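Probable fimbrial chaperone YadV (Escherichia coli K-12, PDB 5GHU) probably serves as a periplasmic chaperone that helps pilin subunits fold for the assembly of fimbriae, which could contribute to adhesion. Local coordinates at residues Gln34-Thr39 / Ala113-Ile118; Leu138-Ser143 / Val161-Gly166. All blocks are in the same frame, centred on the assembly; numbering follows the deposited sequence.

Contact 1 of 2, residues Gln34-Thr39 / Ala113-Ile118; sequences QSWLDT and AFRTRI
Trp-36 and Asp-38 both meet the guanidinium of Arg-115, and the three side chains meet across an intervening strand. The firm part is on the Trp-36 side. Asp-38 OD2 accepts a hydrogen bond of 2.9 Å from Trp-36 NE1, with the oxygen close to the indole plane but the N-H arriving from above the carboxylate plane, 58° out of it. Both residues turn CG between backbone N and carbonyl carbon (chi1 75° in Trp-36), which sets the carboxylate at the edge of the indole. Strand 86-95 runs between strands 31-38 and 114-123 in the N-terminal immunoglobulin-like domain of this PapD-type chaperone, and the long arm of Arg-115, extended from CG to NE, has to reach over it. Contact with the arginine is looser: Trp-36 CZ2 lies 4.1 Å from Arg-115 NH2, the two planes 28° apart. Asp-38 OD2, near the guanidinium plane, is 4.0 Å from Arg-115 NH2, an attraction longer than a salt bridge. Replacing Trp-36 by an alanine would probably leave Asp-38 OD2 without its indole N-H and the guanidinium without its aromatic neighbour. Arg-115 is exposed, and its NH2 takes its stronger partners outside the two segments, a hydrogen bond to Asn-91 OD1 and a salt bridge to Asp-41 OD1.

Contact 2 of 2, residues Leu138-Ser143 / Val161-Gly166; sequences LKWFWS and VSFSSG
Leu-138 presents one methyl, CD1, to a hollow formed by Val-161 and Phe-163. With chi2 at 178° CD1 continues straight on from CA, CB and CG, making it the leading bump of the leucine. It lies 3.8 Å from Val-161 CG1 and 3.5 Å from Phe-163 CZ, and it meets the phenyl at the edge, near the ring plane. The leucine and valine reach toward each other tip to tip, and their second branches are in touch as well, Leu-138 CD2 being 4.1 Å from Val-161 CG2. Val-161 helps to shape the hollow from its own side: its CG1 rests 3.6 Å above the plane of the Phe-163 ring, offset toward the rim, so one methyl both backs the phenyl and receives the leucine.

The fit is reciprocal. Phe-163 CZ is itself a bump, entering the notch between Leu-138 CD1 and the six-membered ring of Trp-140. There the indole offers two neighbouring carbons, and CZ2 and CH2 of Trp-140 are each 4.1 Å from Phe-163 CZ. The two aromatic side chains come from opposite directions and meet obliquely.

This apolar interlock joins the two sheets of the C-terminal immunoglobulin-like domain. Phe-206 of strand 203-209 meets both aromatics, edge-to-face with Phe-163; strand 150-155 packs Val-153 against Leu-138 and Trp-140, while helix 134-137 brings Ala-134 and Pro-135 onto Val-161.

From the N terminus the chain runs through three earlier strands to strand 31-38, and contact 1 closes only after 73 intervening residues, when Arg-115 of strand 114-123 reaches back toward it across strand 86-95 within the N-terminal domain. The chain then crosses to helix 134-137 and opens contact 2, a much shorter loop with 17 residues between its segments. The two loops follow in series and neither nest nor cross. Their centres are 27 Å apart, on opposite sides of the chain's centre, and their nearest atoms stay about 10 Å from each other. Contact 1 is a surface link between strands of one domain, whereas contact 2 is a buried link between facing sheets of the other.

Contact 1 of 2, residues Gln34-Thr39 / Ala113-Ile118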
# COMPACT_ATOMS: atom_id res chain seq x y z
N GLN A 34 7.46 16.40 9.86
CA GLN A 34 7.31 15.32 10.83
C GLN A 34 7.13 14.01 10.11
O GLN A 34 6.39 13.96 9.12
CB GLN A 34 6.09 15.55 11.73
CG GLN A 34 6.22 16.70 12.64
CD GLN A 34 5.10 16.70 13.64
OE1 GLN A 34 4.18 17.51 13.54
NE2 GLN A 34 5.20 15.83 14.62
N SER A 35 7.78 12.97 10.61
CA SER A 35 7.74 11.63 10.03
C SER A 35 7.32 10.67 11.13
O SER A 35 7.88 10.73 12.23
CB SER A 35 9.11 11.22 9.48
OG SER A 35 9.59 12.16 8.54
N TRP A 36 6.39 9.78 10.84
CA TRP A 36 6.07 8.74 11.80
C TRP A 36 5.38 7.56 11.16
O TRP A 36 4.89 7.64 10.01
CB TRP A 36 5.19 9.32 12.94
CG TRP A 36 3.72 9.56 12.55
CD1 TRP A 36 2.67 8.69 12.69
CD2 TRP A 36 3.15 10.76 11.97
NE1 TRP A 36 1.50 9.25 12.23
CE2 TRP A 36 1.76 10.53 11.80
CE3 TRP A 36 3.68 11.99 11.59
CZ2 TRP A 36 0.91 11.46 11.24
CZ3 TRP A 36 2.82 12.94 11.05
CH2 TRP A 36 1.44 12.67 10.90
N LEU A 37 5.33 6.46 11.91
CA LEU A 37 4.59 5.27 11.51
C LEU A 37 3.35 5.08 12.37
O LEU A 37 3.39 5.22 13.61
CB LEU A 37 5.47 4.03 11.60
CG LEU A 37 6.53 3.94 10.50
CD1 LEU A 37 7.76 3.17 10.94
CD2 LEU A 37 5.94 3.29 9.31
N ASP A 38 2.24 4.74 11.73
CA ASP A 38 1.06 4.29 12.49
C ASP A 38 0.26 3.22 11.74
O ASP A 38 0.75 2.64 10.77
CB ASP A 38 0.19 5.50 12.88
CG ASP A 38 -0.42 6.24 11.70
OD1 ASP A 38 -0.59 5.67 10.61
OD2 ASP A 38 -0.75 7.44 11.87
N THR A 39 -0.97 2.91 12.19
CA THR A 39 -1.68 1.78 11.61
C THR A 39 -2.70 2.19 10.55
O THR A 39 -3.33 1.33 9.94
CB THR A 39 -2.38 0.96 12.68
OG1 THR A 39 -3.23 1.82 13.41
CG2 THR A 39 -1.36 0.34 13.63
N ALA A 113 -0.98 23.22 6.64
CA ALA A 113 0.05 22.19 6.64
C ALA A 113 -0.42 21.03 5.75
O ALA A 113 -1.59 20.96 5.41
CB ALA A 113 0.35 21.72 8.05
N PHE A 114 0.47 20.12 5.35
CA PHE A 114 0.05 19.04 4.45
C PHE A 114 0.62 17.68 4.83
O PHE A 114 1.75 17.57 5.26
CB PHE A 114 0.44 19.38 3.01
CG PHE A 114 -0.10 20.69 2.54
CD1 PHE A 114 0.56 21.88 2.82
CD2 PHE A 114 -1.29 20.74 1.83
CE1 PHE A 114 0.05 23.10 2.40
CE2 PHE A 114 -1.81 21.96 1.40
CZ PHE A 114 -1.14 23.14 1.69
N ARG A 115 -0.18 16.62 4.64
CA ARG A 115 0.21 15.30 5.08
C ARG A 115 0.11 14.30 3.94
O ARG A 115 -0.88 14.27 3.20
CB ARG A 115 -0.70 14.84 6.22
CG ARG A 115 -0.51 13.40 6.60
CD ARG A 115 -1.86 12.91 7.18
NE ARG A 115 -1.70 11.71 7.96
CZ ARG A 115 -2.67 11.15 8.66
NH1 ARG A 115 -3.87 11.68 8.64
NH2 ARG A 115 -2.46 10.03 9.34
N THR A 116 1.13 13.44 3.82
CA THR A 116 1.14 12.38 2.83
C THR A 116 1.48 11.07 3.55
O THR A 116 2.16 11.08 4.55
CB THR A 116 2.16 12.66 1.70
OG1 THR A 116 1.66 13.73 0.89
CG2 THR A 116 2.35 11.45 0.82
N ARG A 117 0.95 9.96 3.06
CA ARG A 117 1.20 8.65 3.68
C ARG A 117 1.52 7.65 2.58
O ARG A 117 0.87 7.69 1.54
CB ARG A 117 -0.02 8.13 4.45
CG ARG A 117 -0.57 8.98 5.55
CD ARG A 117 -1.76 8.28 6.21
NE ARG A 117 -2.57 7.59 5.22
CZ ARG A 117 -3.57 6.76 5.51
NH1 ARG A 117 -3.87 6.51 6.78
NH2 ARG A 117 -4.25 6.17 4.54
N ILE A 118 2.45 6.72 2.83
CA ILE A 118 2.66 5.55 1.97
C ILE A 118 2.70 4.31 2.83
O ILE A 118 2.89 4.38 4.03
CB ILE A 118 3.99 5.59 1.16
CG1 ILE A 118 5.21 5.60 2.08
CG2 ILE A 118 4.00 6.75 0.18
CD1 ILE A 118 6.53 5.57 1.31

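Contact 2 of 2, residues Leu138-Ser143 / Val161-Gly166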
# COMPACT_ATOMS: atom_id res chain seq x y z
N LEU A 138 -4.63 -14.99 -6.25
CA LEU A 138 -6.00 -14.58 -5.82
C LEU A 138 -7.07 -15.34 -6.56
O LEU A 138 -6.96 -15.62 -7.79
CB LEU A 138 -6.23 -13.07 -6.03
CG LEU A 138 -5.21 -12.16 -5.32
CD1 LEU A 138 -5.52 -10.66 -5.65
CD2 LEU A 138 -5.27 -12.39 -3.77
N LYS A 139 -8.13 -15.69 -5.82
CA LYS A 139 -9.30 -16.31 -6.45
C LYS A 139 -10.45 -15.33 -6.44
O LYS A 139 -10.75 -14.68 -5.44
CB LYS A 139 -9.71 -17.59 -5.69
CG LYS A 139 -8.56 -18.59 -5.60
CD LYS A 139 -8.15 -18.96 -6.99
CE LYS A 139 -7.16 -20.12 -7.01
NZ LYS A 139 -6.36 -20.13 -8.29
N TRP A 140 -11.12 -15.25 -7.59
CA TRP A 140 -12.20 -14.30 -7.78
C TRP A 140 -13.54 -14.95 -7.99
O TRP A 140 -13.66 -15.96 -8.70
CB TRP A 140 -11.90 -13.45 -9.04
CG TRP A 140 -10.58 -12.71 -8.99
CD1 TRP A 140 -9.30 -13.24 -9.17
CD2 TRP A 140 -10.40 -11.31 -8.74
NE1 TRP A 140 -8.38 -12.24 -9.04
CE2 TRP A 140 -9.01 -11.05 -8.79
CE3 TRP A 140 -11.31 -10.23 -8.53
CZ2 TRP A 140 -8.48 -9.80 -8.56
CZ3 TRP A 140 -10.77 -8.95 -8.32
CH2 TRP A 140 -9.37 -8.74 -8.36
N PHE A 141 -14.57 -14.38 -7.36
CA PHE A 141 -15.95 -14.90 -7.41
C PHE A 141 -16.96 -13.79 -7.51
O PHE A 141 -16.76 -12.70 -6.96
CB PHE A 141 -16.28 -15.67 -6.09
CG PHE A 141 -15.30 -16.75 -5.79
CD1 PHE A 141 -14.11 -16.47 -5.12
CD2 PHE A 141 -15.53 -18.03 -6.26
CE1 PHE A 141 -13.21 -17.46 -4.88
CE2 PHE A 141 -14.66 -19.04 -5.96
CZ PHE A 141 -13.49 -18.75 -5.29
N TRP A 142 -18.08 -14.08 -8.20
CA TRP A 142 -19.19 -13.17 -8.16
C TRP A 142 -19.69 -13.16 -6.74
O TRP A 142 -19.75 -14.23 -6.10
CB TRP A 142 -20.35 -13.60 -9.07
CG TRP A 142 -20.14 -13.32 -10.50
CD1 TRP A 142 -19.92 -14.22 -11.50
CD2 TRP A 142 -20.15 -12.02 -11.11
NE1 TRP A 142 -19.79 -13.57 -12.71
CE2 TRP A 142 -19.92 -12.22 -12.50
CE3 TRP A 142 -20.30 -10.73 -10.62
CZ2 TRP A 142 -19.89 -11.16 -13.41
CZ3 TRP A 142 -20.26 -9.66 -11.53
CH2 TRP A 142 -20.04 -9.89 -12.90
N SER A 143 -20.08 -11.98 -6.29
CA SER A 143 -20.65 -11.78 -4.97
C SER A 143 -22.03 -11.18 -5.25
O SER A 143 -22.14 -10.21 -6.00
CB SER A 143 -19.80 -10.83 -4.16
OG SER A 143 -20.29 -10.62 -2.87
N VAL A 161 -1.87 -8.05 -1.29
CA VAL A 161 -1.94 -7.64 -2.70
C VAL A 161 -2.58 -6.27 -2.78
O VAL A 161 -3.64 -6.02 -2.19
CB VAL A 161 -2.71 -8.63 -3.60
CG1 VAL A 161 -2.83 -8.08 -5.05
CG2 VAL A 161 -1.98 -10.00 -3.64
N SER A 162 -1.91 -5.36 -3.53
CA SER A 162 -2.36 -3.97 -3.70
C SER A 162 -2.58 -3.74 -5.19
O SER A 162 -1.85 -4.32 -6.00
CB SER A 162 -1.28 -2.99 -3.23
OG SER A 162 -1.02 -3.13 -1.81
N PHE A 163 -3.55 -2.89 -5.53
CA PHE A 163 -3.84 -2.66 -6.96
C PHE A 163 -3.78 -1.19 -7.34
O PHE A 163 -4.16 -0.30 -6.55
CB PHE A 163 -5.28 -3.12 -7.31
CG PHE A 163 -5.57 -4.58 -6.97
CD1 PHE A 163 -6.05 -4.90 -5.71
CD2 PHE A 163 -5.32 -5.57 -7.88
CE1 PHE A 163 -6.33 -6.27 -5.37
CE2 PHE A 163 -5.64 -6.92 -7.61
CZ PHE A 163 -6.15 -7.27 -6.33
N SER A 164 -3.43 -0.94 -8.60
CA SER A 164 -3.62 0.42 -9.10
C SER A 164 -4.96 0.54 -9.81
O SER A 164 -5.57 1.60 -9.75
CB SER A 164 -2.46 0.78 -10.02
OG SER A 164 -2.40 -0.11 -11.13
N SER A 165 -5.44 -0.53 -10.44
CA SER A 165 -6.74 -0.49 -11.15
C SER A 165 -7.16 -1.90 -11.54
O SER A 165 -6.33 -2.84 -11.49
CB SER A 165 -6.69 0.36 -12.43
OG SER A 165 -5.83 -0.21 -13.40
N GLY A 166 -8.43 -2.05 -11.91
CA GLY A 166 -8.90 -3.34 -12.36
C GLY A 166 -10.27 -3.14 -12.95
O GLY A 166 -10.92 -2.11 -12.72